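Local coordinates for probable fumarate reductase Ifc3 (Shewanella frigidimarina, PDB 1QO8), which catalyses in vitro the essentially one-way reduction of fumarate to succinate, using one FAD and four covalently bound hemes c per subunit, at residues I299-A307 and A555-D565; V505-V513 and I521-E529. One frame throughout, in Å; residues are numbered along the deposited sequence.

Contact 1 of 2, residues I299-A307 and A555-D565. With FAD (flavin-adenine dinucleotide), chain G.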
loop_
_atom_site.group_PDB
_atom_site.type_symbol
_atom_site.label_atom_id
_atom_site.label_comp_id
_atom_site.label_asym_id
_atom_site.label_seq_id
_atom_site.Cartn_x
_atom_site.Cartn_y
_atom_site.Cartn_z
ATOM N N ILE A 299 15.461 24.990 0.183
ATOM C CA ILE A 299 16.416 25.016 -0.889
ATOM C C ILE A 299 15.592 24.966 -2.189
ATOM O O ILE A 299 14.802 24.055 -2.267
ATOM C CB ILE A 299 17.363 23.791 -0.864
ATOM C CG1 ILE A 299 18.195 23.741 0.415
ATOM C CG2 ILE A 299 18.248 23.707 -2.082
ATOM C CD1 ILE A 299 18.931 22.411 0.620
ATOM N N GLY A 300 15.797 25.880 -3.130
ATOM C CA GLY A 300 15.042 25.755 -4.400
ATOM C C GLY A 300 15.997 25.043 -5.344
ATOM O O GLY A 300 17.239 25.156 -5.233
ATOM N N ALA A 301 15.440 24.297 -6.270
ATOM C CA ALA A 301 16.295 23.429 -7.077
ATOM C C ALA A 301 15.461 23.103 -8.316
ATOM O O ALA A 301 14.252 22.948 -8.124
ATOM C CB ALA A 301 16.571 22.139 -6.271
ATOM N N LYS A 302 16.094 23.038 -9.464
ATOM C CA LYS A 302 15.423 22.577 -10.644
ATOM C C LYS A 302 15.251 21.055 -10.611
ATOM O O LYS A 302 14.280 20.620 -11.226
ATOM C CB LYS A 302 16.185 22.967 -11.915
ATOM C CG LYS A 302 16.085 24.479 -12.189
ATOM C CD LYS A 302 16.840 24.834 -13.503
ATOM C CE LYS A 302 16.169 26.014 -14.229
ATOM N NZ LYS A 302 16.129 25.837 -15.722
ATOM N N SER A 303 16.202 20.290 -10.008
ATOM C CA SER A 303 15.909 18.854 -9.854
ATOM C C SER A 303 16.224 18.360 -8.427
ATOM O O SER A 303 17.144 18.818 -7.732
ATOM C CB SER A 303 16.734 18.099 -10.837
ATOM O OG SER A 303 16.402 18.242 -12.176
ATOM N N VAL A 304 15.437 17.448 -7.931
ATOM C CA VAL A 304 15.473 16.836 -6.615
ATOM C C VAL A 304 15.505 15.314 -6.864
ATOM O O VAL A 304 14.755 14.763 -7.658
ATOM C CB VAL A 304 14.266 17.194 -5.763
ATOM C CG1 VAL A 304 14.443 16.583 -4.357
ATOM C CG2 VAL A 304 14.089 18.710 -5.545
ATOM N N VAL A 305 16.520 14.636 -6.329
ATOM C CA VAL A 305 16.706 13.183 -6.493
ATOM C C VAL A 305 16.490 12.538 -5.116
ATOM O O VAL A 305 17.206 12.880 -4.161
ATOM C CB VAL A 305 18.127 12.883 -6.973
ATOM C CG1 VAL A 305 18.424 11.373 -7.075
ATOM C CG2 VAL A 305 18.523 13.568 -8.279
ATOM N N LEU A 306 15.455 11.771 -4.958
ATOM C CA LEU A 306 15.238 11.000 -3.740
ATOM C C LEU A 306 16.236 9.841 -3.715
ATOM O O LEU A 306 16.220 9.083 -4.689
ATOM C CB LEU A 306 13.809 10.397 -3.726
ATOM C CG LEU A 306 12.713 11.502 -3.711
ATOM C CD1 LEU A 306 11.258 10.931 -3.689
ATOM C CD2 LEU A 306 12.916 12.469 -2.572
ATOM N N ALA A 307 17.086 9.729 -2.715
ATOM C CA ALA A 307 18.003 8.524 -2.690
ATOM C C ALA A 307 18.013 8.158 -1.222
ATOM O O ALA A 307 19.079 8.038 -0.632
ATOM C CB ALA A 307 19.433 8.974 -3.011
ATOM N N ALA A 555 19.857 8.525 -12.329
ATOM C CA ALA A 555 19.064 9.571 -11.719
ATOM C C ALA A 555 19.779 10.922 -11.707
ATOM O O ALA A 555 19.201 11.981 -11.889
ATOM C CB ALA A 555 18.740 9.283 -10.238
ATOM N N GLY A 556 21.071 10.870 -11.329
ATOM C CA GLY A 556 21.948 12.030 -11.232
ATOM C C GLY A 556 22.228 12.611 -12.630
ATOM O O GLY A 556 22.131 13.823 -12.770
ATOM N N ASP A 557 22.454 11.790 -13.616
ATOM C CA ASP A 557 22.619 12.245 -15.006
ATOM C C ASP A 557 21.341 12.838 -15.573
ATOM O O ASP A 557 21.425 13.974 -16.066
ATOM C CB ASP A 557 23.132 11.106 -15.884
ATOM C CG ASP A 557 23.451 11.519 -17.309
ATOM O OD1 ASP A 557 24.417 12.271 -17.555
ATOM O OD2 ASP A 557 22.703 11.106 -18.210
ATOM N N ASN A 558 20.168 12.243 -15.461
ATOM C CA ASN A 558 18.924 12.898 -15.891
ATOM C C ASN A 558 18.548 14.086 -15.036
ATOM O O ASN A 558 18.030 15.100 -15.533
ATOM C CB ASN A 558 17.761 11.921 -15.943
ATOM C CG ASN A 558 18.054 10.843 -16.982
ATOM O OD1 ASN A 558 17.923 11.146 -18.159
ATOM N ND2 ASN A 558 18.455 9.647 -16.653
ATOM N N ALA A 559 18.835 14.067 -13.727
ATOM C CA ALA A 559 18.612 15.243 -12.918
ATOM C C ALA A 559 19.392 16.445 -13.470
ATOM O O ALA A 559 18.877 17.563 -13.425
ATOM C CB ALA A 559 19.003 15.020 -11.466
ATOM N N ALA A 560 20.640 16.237 -13.887
ATOM C CA ALA A 560 21.529 17.321 -14.277
ATOM C C ALA A 560 21.112 17.854 -15.654
ATOM O O ALA A 560 21.011 19.067 -15.837
ATOM C CB ALA A 560 22.993 16.926 -14.320
ATOM N N LYS A 561 20.825 16.926 -16.542
ATOM C CA LYS A 561 20.351 17.226 -17.880
ATOM C C LYS A 561 19.083 18.077 -17.822
ATOM O O LYS A 561 18.930 19.087 -18.532
ATOM C CB LYS A 561 20.172 15.933 -18.690
ATOM C CG LYS A 561 21.387 15.618 -19.538
ATOM C CD LYS A 561 21.691 14.219 -20.010
ATOM C CE LYS A 561 20.625 13.498 -20.799
ATOM N NZ LYS A 561 21.034 12.153 -21.320
ATOM N N HIS A 562 18.209 17.796 -16.839
ATOM C CA HIS A 562 16.954 18.523 -16.743
ATOM C C HIS A 562 17.182 19.894 -16.136
ATOM O O HIS A 562 16.442 20.836 -16.440
ATOM C CB HIS A 562 15.986 17.701 -15.896
ATOM C CG HIS A 562 14.677 18.382 -15.625
ATOM N ND1 HIS A 562 14.482 19.165 -14.484
ATOM C CD2 HIS A 562 13.548 18.420 -16.343
ATOM C CE1 HIS A 562 13.239 19.590 -14.514
ATOM N NE2 HIS A 562 12.651 19.141 -15.622
ATOM N N ALA A 563 18.189 20.028 -15.266
ATOM C CA ALA A 563 18.517 21.315 -14.687
ATOM C C ALA A 563 19.214 22.269 -15.652
ATOM O O ALA A 563 18.991 23.458 -15.624
ATOM C CB ALA A 563 19.431 21.180 -13.473
ATOM N N LEU A 564 20.189 21.740 -16.366
ATOM C CA LEU A 564 20.827 22.482 -17.451
ATOM C C LEU A 564 19.886 22.204 -18.589
ATOM O O LEU A 564 18.798 21.699 -18.215
ATOM C CB LEU A 564 22.116 21.743 -17.791
ATOM C CG LEU A 564 22.938 21.613 -16.512
ATOM C CD1 LEU A 564 24.062 20.612 -16.657
ATOM C CD2 LEU A 564 23.434 22.978 -16.084
ATOM N N ASP A 565 20.243 22.323 -19.842
ATOM C CA ASP A 565 19.216 21.772 -20.766
ATOM C C ASP A 565 19.305 22.554 -22.057
ATOM O O ASP A 565 19.725 22.129 -23.147
ATOM C CB ASP A 565 17.783 21.913 -20.273
ATOM C CG ASP A 565 17.047 23.197 -19.979
ATOM O OD1 ASP A 565 17.010 23.950 -20.976
ATOM O OD2 ASP A 565 16.523 23.562 -18.902
HETATM P PA FAD G . 20.749 3.822 1.942
HETATM O O1A FAD G . 22.148 3.305 1.808
HETATM O O2A FAD G . 19.986 3.499 3.015
HETATM O O5B FAD G . 21.012 5.334 2.280
HETATM C C5B FAD G . 19.931 6.354 2.326
HETATM C C4B FAD G . 20.559 7.707 2.932
HETATM O O4B FAD G . 19.386 8.658 2.929
HETATM C C3B FAD G . 20.880 7.551 4.455
HETATM O O3B FAD G . 22.151 7.739 4.890
HETATM C C2B FAD G . 19.669 8.225 5.198
HETATM O O2B FAD G . 19.994 8.832 6.473
HETATM C C1B FAD G . 19.400 9.333 4.249
HETATM N N9A FAD G . 18.031 9.855 4.345
HETATM C C8A FAD G . 16.866 9.170 4.585
HETATM N N7A FAD G . 15.842 9.965 4.723
HETATM C C5A FAD G . 16.340 11.255 4.563
HETATM C C6A FAD G . 15.736 12.579 4.687
HETATM N N6A FAD G . 14.474 12.786 4.945
HETATM N N1A FAD G . 16.584 13.606 4.431
HETATM C C2A FAD G . 17.938 13.447 4.239
HETATM N N3A FAD G . 18.578 12.261 4.131
HETATM C C4A FAD G . 17.720 11.225 4.332
HETATM N N1 FAD G . 22.140 -5.627 -1.031
HETATM C C2 FAD G . 22.934 -6.111 -1.948
HETATM O O2 FAD G . 22.773 -6.117 -3.124
HETATM N N3 FAD G . 24.181 -6.730 -1.630
HETATM C C4 FAD G . 24.499 -6.770 -0.276
HETATM O O4 FAD G . 25.507 -7.318 0.070
HETATM C C4X FAD G . 23.561 -6.278 0.730
HETATM N N5 FAD G . 23.854 -6.385 2.035
HETATM C C5X FAD G . 23.034 -5.862 2.976
HETATM C C6 FAD G . 23.409 -5.995 4.321
HETATM C C7 FAD G . 22.602 -5.468 5.300
HETATM C C7M FAD G . 22.931 -5.563 6.755
HETATM C C8 FAD G . 21.412 -4.757 4.902
HETATM C C8M FAD G . 20.562 -4.115 5.956
HETATM C C9 FAD G . 21.060 -4.599 3.586
HETATM C C9A FAD G . 21.842 -5.134 2.590
HETATM N N10 FAD G . 21.567 -5.068 1.210
HETATM C C10 FAD G . 22.374 -5.611 0.285
HETATM C "C1'" FAD G . 20.594 -4.051 0.698
HETATM C "C2'" FAD G . 21.370 -2.821 0.120
HETATM O "O2'" FAD G . 22.446 -2.674 1.107
HETATM C "C3'" FAD G . 20.451 -1.601 0.375
HETATM O "O3'" FAD G . 19.196 -1.763 -0.298
HETATM C "C4'" FAD G . 21.020 -0.429 -0.495
HETATM O "O4'" FAD G . 22.306 -0.132 0.130
HETATM C "C5'" FAD G . 20.075 0.797 -0.228
HETATM O "O5'" FAD G . 20.911 2.002 -0.769
HETATM P P FAD G . 20.331 3.427 -0.857
HETATM O O1P FAD G . 21.444 4.245 -1.470
HETATM O O2P FAD G . 19.115 3.251 -1.515
HETATM O O3P FAD G . 19.986 3.732 0.517
#

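Contact 2 of 2, residues V505-V513 and I521-E529. With FAD (flavin-adenine dinucleotide), chain G.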
loop_
_atom_site.group_PDB
_atom_site.type_symbol
_atom_site.label_atom_id
_atom_site.label_comp_id
_atom_site.label_asym_id
_atom_site.label_seq_id
_atom_site.Cartn_x
_atom_site.Cartn_y
_atom_site.Cartn_z
ATOM N N VAL A 505 8.691 4.140 -4.551
ATOM C CA VAL A 505 8.238 5.207 -5.502
ATOM C C VAL A 505 8.292 4.630 -6.875
ATOM O O VAL A 505 9.270 3.961 -7.255
ATOM C CB VAL A 505 9.245 6.282 -5.106
ATOM C CG1 VAL A 505 10.317 6.663 -6.127
ATOM C CG2 VAL A 505 8.629 7.326 -4.243
ATOM N N ALA A 506 7.258 4.816 -7.702
ATOM C CA ALA A 506 7.370 4.410 -9.092
ATOM C C ALA A 506 8.309 5.310 -9.888
ATOM O O ALA A 506 8.331 6.547 -9.875
ATOM C CB ALA A 506 6.002 4.414 -9.791
ATOM N N ILE A 507 8.975 4.616 -10.774
ATOM C CA ILE A 507 10.033 5.209 -11.617
ATOM C C ILE A 507 9.911 4.781 -13.049
ATOM O O ILE A 507 9.357 3.684 -13.242
ATOM C CB ILE A 507 11.316 4.815 -10.868
ATOM C CG1 ILE A 507 11.876 6.159 -10.378
ATOM C CG2 ILE A 507 12.367 3.960 -11.513
ATOM C CD1 ILE A 507 12.168 6.179 -8.927
ATOM N N ASN A 508 10.371 5.614 -13.995
ATOM C CA ASN A 508 10.591 5.134 -15.353
ATOM C C ASN A 508 12.041 4.724 -15.525
ATOM O O ASN A 508 12.907 4.844 -14.658
ATOM C CB ASN A 508 10.265 6.258 -16.373
ATOM C CG ASN A 508 11.449 7.193 -16.487
ATOM O OD1 ASN A 508 11.985 7.930 -15.670
ATOM N ND2 ASN A 508 12.052 7.048 -17.708
ATOM N N THR A 509 12.399 4.402 -16.763
ATOM C CA THR A 509 13.755 4.032 -17.101
ATOM C C THR A 509 14.717 5.182 -17.029
ATOM O O THR A 509 15.894 4.843 -16.899
ATOM C CB THR A 509 13.876 3.337 -18.464
ATOM O OG1 THR A 509 13.588 4.264 -19.489
ATOM C CG2 THR A 509 12.880 2.190 -18.471
ATOM N N THR A 510 14.299 6.444 -17.013
ATOM C CA THR A 510 15.281 7.508 -16.825
ATOM C C THR A 510 15.249 7.968 -15.384
ATOM O O THR A 510 15.809 8.993 -15.022
ATOM C CB THR A 510 15.016 8.689 -17.788
ATOM O OG1 THR A 510 13.637 8.995 -17.649
ATOM C CG2 THR A 510 15.376 8.301 -19.240
ATOM N N ALA A 511 14.571 7.231 -14.509
ATOM C CA ALA A 511 14.550 7.427 -13.083
ATOM C C ALA A 511 13.817 8.701 -12.711
ATOM O O ALA A 511 14.067 9.238 -11.613
ATOM C CB ALA A 511 15.941 7.467 -12.432
ATOM N N SER A 512 12.873 9.135 -13.545
ATOM C CA SER A 512 11.897 10.109 -13.088
ATOM C C SER A 512 10.922 9.392 -12.138
ATOM O O SER A 512 10.534 8.278 -12.536
ATOM C CB SER A 512 11.022 10.584 -14.275
ATOM O OG SER A 512 11.730 11.605 -14.965
ATOM N N VAL A 513 10.542 10.066 -11.054
ATOM C CA VAL A 513 9.378 9.568 -10.327
ATOM C C VAL A 513 8.088 9.870 -11.097
ATOM O O VAL A 513 7.920 10.944 -11.670
ATOM C CB VAL A 513 9.370 10.217 -8.934
ATOM C CG1 VAL A 513 8.173 9.751 -8.120
ATOM C CG2 VAL A 513 10.673 9.835 -8.174
ATOM N N ILE A 521 6.999 13.214 -12.938
ATOM C CA ILE A 521 6.753 14.481 -12.241
ATOM C C ILE A 521 7.975 15.349 -12.562
ATOM O O ILE A 521 9.121 14.852 -12.492
ATOM C CB ILE A 521 6.663 14.257 -10.736
ATOM C CG1 ILE A 521 5.443 13.386 -10.403
ATOM C CG2 ILE A 521 6.688 15.574 -9.982
ATOM C CD1 ILE A 521 5.355 12.911 -8.971
ATOM N N ASP A 522 7.687 16.536 -13.059
ATOM C CA ASP A 522 8.645 17.519 -13.484
ATOM C C ASP A 522 9.574 17.964 -12.360
ATOM O O ASP A 522 9.110 18.548 -11.379
ATOM C CB ASP A 522 7.861 18.791 -13.968
ATOM C CG ASP A 522 8.879 19.773 -14.564
ATOM O OD1 ASP A 522 9.572 19.393 -15.526
ATOM O OD2 ASP A 522 8.979 20.888 -14.008
ATOM N N GLY A 523 10.864 17.714 -12.462
ATOM C CA GLY A 523 11.783 18.080 -11.361
ATOM C C GLY A 523 12.136 16.938 -10.406
ATOM O O GLY A 523 12.995 17.180 -9.512
ATOM N N LEU A 524 11.505 15.782 -10.424
ATOM C CA LEU A 524 11.654 14.764 -9.362
ATOM C C LEU A 524 12.247 13.445 -9.866
ATOM O O LEU A 524 11.749 12.870 -10.823
ATOM C CB LEU A 524 10.329 14.377 -8.719
ATOM C CG LEU A 524 10.181 14.137 -7.229
ATOM C CD1 LEU A 524 9.183 13.059 -6.864
ATOM C CD2 LEU A 524 11.442 13.958 -6.406
ATOM N N PHE A 525 13.351 12.961 -9.302
ATOM C CA PHE A 525 14.009 11.708 -9.726
ATOM C C PHE A 525 14.249 10.818 -8.507
ATOM O O PHE A 525 14.172 11.322 -7.386
ATOM C CB PHE A 525 15.343 11.990 -10.428
ATOM C CG PHE A 525 15.187 12.897 -11.645
ATOM C CD1 PHE A 525 15.148 14.278 -11.475
ATOM C CD2 PHE A 525 15.007 12.367 -12.889
ATOM C CE1 PHE A 525 14.938 15.102 -12.558
ATOM C CE2 PHE A 525 14.798 13.200 -13.997
ATOM C CZ PHE A 525 14.786 14.582 -13.820
ATOM N N ALA A 526 14.582 9.547 -8.673
ATOM C CA ALA A 526 14.793 8.706 -7.481
ATOM C C ALA A 526 15.642 7.494 -7.899
ATOM O O ALA A 526 15.627 7.128 -9.080
ATOM C CB ALA A 526 13.496 8.310 -6.817
ATOM N N ALA A 527 16.387 6.983 -6.946
ATOM C CA ALA A 527 17.216 5.797 -7.130
ATOM C C ALA A 527 17.457 5.029 -5.853
ATOM O O ALA A 527 17.432 5.627 -4.766
ATOM C CB ALA A 527 18.558 6.181 -7.771
ATOM N N GLY A 528 17.494 3.685 -5.932
ATOM C CA GLY A 528 18.006 2.917 -4.803
ATOM C C GLY A 528 16.817 2.222 -4.145
ATOM O O GLY A 528 15.785 2.159 -4.802
ATOM N N GLU A 529 16.859 1.947 -2.829
ATOM C CA GLU A 529 15.751 1.184 -2.232
ATOM C C GLU A 529 14.504 2.040 -2.086
ATOM O O GLU A 529 13.399 1.523 -1.753
ATOM C CB GLU A 529 16.124 0.730 -0.814
ATOM C CG GLU A 529 15.323 -0.442 -0.207
ATOM C CD GLU A 529 15.935 -0.930 1.073
ATOM O OE1 GLU A 529 17.196 -0.761 1.315
ATOM O OE2 GLU A 529 15.211 -1.425 1.976
HETATM P PA FAD G . 20.749 3.822 1.942
HETATM O O1A FAD G . 22.148 3.305 1.808
HETATM O O2A FAD G . 19.986 3.499 3.015
HETATM O O5B FAD G . 21.012 5.334 2.280
HETATM C C5B FAD G . 19.931 6.354 2.326
HETATM C C4B FAD G . 20.559 7.707 2.932
HETATM O O4B FAD G . 19.386 8.658 2.929
HETATM C C3B FAD G . 20.880 7.551 4.455
HETATM O O3B FAD G . 22.151 7.739 4.890
HETATM C C2B FAD G . 19.669 8.225 5.198
HETATM O O2B FAD G . 19.994 8.832 6.473
HETATM C C1B FAD G . 19.400 9.333 4.249
HETATM N N9A FAD G . 18.031 9.855 4.345
HETATM C C8A FAD G . 16.866 9.170 4.585
HETATM N N7A FAD G . 15.842 9.965 4.723
HETATM C C5A FAD G . 16.340 11.255 4.563
HETATM C C6A FAD G . 15.736 12.579 4.687
HETATM N N6A FAD G . 14.474 12.786 4.945
HETATM N N1A FAD G . 16.584 13.606 4.431
HETATM C C2A FAD G . 17.938 13.447 4.239
HETATM N N3A FAD G . 18.578 12.261 4.131
HETATM C C4A FAD G . 17.720 11.225 4.332
HETATM N N1 FAD G . 22.140 -5.627 -1.031
HETATM C C2 FAD G . 22.934 -6.111 -1.948
HETATM O O2 FAD G . 22.773 -6.117 -3.124
HETATM N N3 FAD G . 24.181 -6.730 -1.630
HETATM C C4 FAD G . 24.499 -6.770 -0.276
HETATM O O4 FAD G . 25.507 -7.318 0.070
HETATM C C4X FAD G . 23.561 -6.278 0.730
HETATM N N5 FAD G . 23.854 -6.385 2.035
HETATM C C5X FAD G . 23.034 -5.862 2.976
HETATM C C6 FAD G . 23.409 -5.995 4.321
HETATM C C7 FAD G . 22.602 -5.468 5.300
HETATM C C7M FAD G . 22.931 -5.563 6.755
HETATM C C8 FAD G . 21.412 -4.757 4.902
HETATM C C8M FAD G . 20.562 -4.115 5.956
HETATM C C9 FAD G . 21.060 -4.599 3.586
HETATM C C9A FAD G . 21.842 -5.134 2.590
HETATM N N10 FAD G . 21.567 -5.068 1.210
HETATM C C10 FAD G . 22.374 -5.611 0.285
HETATM C "C1'" FAD G . 20.594 -4.051 0.698
HETATM C "C2'" FAD G . 21.370 -2.821 0.120
HETATM O "O2'" FAD G . 22.446 -2.674 1.107
HETATM C "C3'" FAD G . 20.451 -1.601 0.375
HETATM O "O3'" FAD G . 19.196 -1.763 -0.298
HETATM C "C4'" FAD G . 21.020 -0.429 -0.495
HETATM O "O4'" FAD G . 22.306 -0.132 0.130
HETATM C "C5'" FAD G . 20.075 0.797 -0.228
HETATM O "O5'" FAD G . 20.911 2.002 -0.769
HETATM P P FAD G . 20.331 3.427 -0.857
HETATM O O1P FAD G . 21.444 4.245 -1.470
HETATM O O2P FAD G . 19.115 3.251 -1.515
HETATM O O3P FAD G . 19.986 3.732 0.517
HETATM O O HOH W 1 11.248 13.906 -13.433
#

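Contact 1 of 2, residues I299-A307 and A555-D565
K302 stands at the corner between strands 295-301 and 303-306, and its side chain lies along the end of helix 555-563. Its CB meets CB of A563 at 4.0 Å, CD rests 3.3 Å from the carbonyl O of A563, and the chain, bent at its last two torsions, brings NZ toward OD2 of D565 in a long salt bridge (3.9 Å), the two side chains crossing at about a right angle. S303 is the polar centre. With OG anti to its carbonyl carbon (chi1 -70°), the hydroxyl gives its proton to the A559 carbonyl O at 2.9 Å, in the carbonyl plane and on a lone pair; that oxygen also takes the helical bond from A563 N. The same OG accepts from ND1 of H562 at 3.1 Å, a bent bond (139°) with the hydroxyl tilted 24° from the imidazole plane, while K302 O sits at the ring's edge. NE2, the other nitrogen of the ring, bonds D522, so the imidazole is held at both ends. Were S303 an alanine, ND1 of H562 would probably lose its acceptor and the A559 carbonyl its second donor. V305 makes the apolar end: CG2 presses on CB of A559 at 3.5 Å and CG1 on CB of A555. The helix runs nearly antiparallel to the strand; with alanine methyls facing V305, the axes come within 8.2 Å, as a helix covering the parallel sheet of a Rossmann-type domain. The buried hydroxyl is donor to the helix backbone and acceptor from the imidazole, so one serine couples strand, helix and H562 between the apolar and the charged ends of the contact.

Contact 2 of 2, residues V505-V513 and I521-E529
V513 and I521 are joined by the straightest bond of the contact, I521 N to V513 O at 2.8 Å and 170°. V513 N in turn reaches L524 O at 3.1 Å from above the carbonyl plane, and A526 N donates to A511 O. Between these bonds S512 and F525 form an antiparallel non-hydrogen-bonded pair whose side chains diverge. A water bridges S512 OG and L524 O across the segments, its approach to I521 O being doubtfully short; it also lies over one face of the F525 ring, offset toward the rim. The type I turn N508-A511 is closed by A511 N donating to N508 O. A511 O lies at the F525 ring edge, near its plane. The packing gathers on A526: its CB meets CG2 of V513 at 3.5 Å and CD1 of I507 at a tight 3.3 Å, with CG1 of V505 also touching. With CG1 anti to the backbone N (chi1 180°), V513 turns CG2 onto A526 and CG1 toward CD1 of L524, which also lies against CB. Beyond the strand the chain reaches FAD: E529 N binds phosphate O2P at 2.9 Å, and E529 OE1 accepts from ribityl O3' at 2.8 Å. CA of G528 lies 3.5 Å from O2P. E529 OE2 is held by T501 N, which steadies the carboxylate. Strand 524-526 is the last of the parallel strands, next to 303-306, where L306 touches L524 and A526, and its other side is taken by the antiparallel pairing with 512-513; N558 and A559 of helix 543-563 cover the F525 ring.

In the fold
From the N terminus the chain first passes the four-heme cytochrome region, then enters the flavoprotein part, where strand 303-306 takes its place in the parallel sheet. Contact 1 closes a very long loop, 299-307 meeting 555-565 near the C terminus. Contact 2 is nested inside it and closes a short hairpin-like excursion, 505-513 returning as 521-529. The chain then runs on from strand 524-526 into helix 543-563, which completes contact 1. The contacts meet where strands 303-306 and 524-526 lie side by side, probably hydrogen-bonded, L306 N to F525 O and F525 N to V304 O. Both reach FAD, through A307 in contact 1 and through G528 and E529 in contact 2.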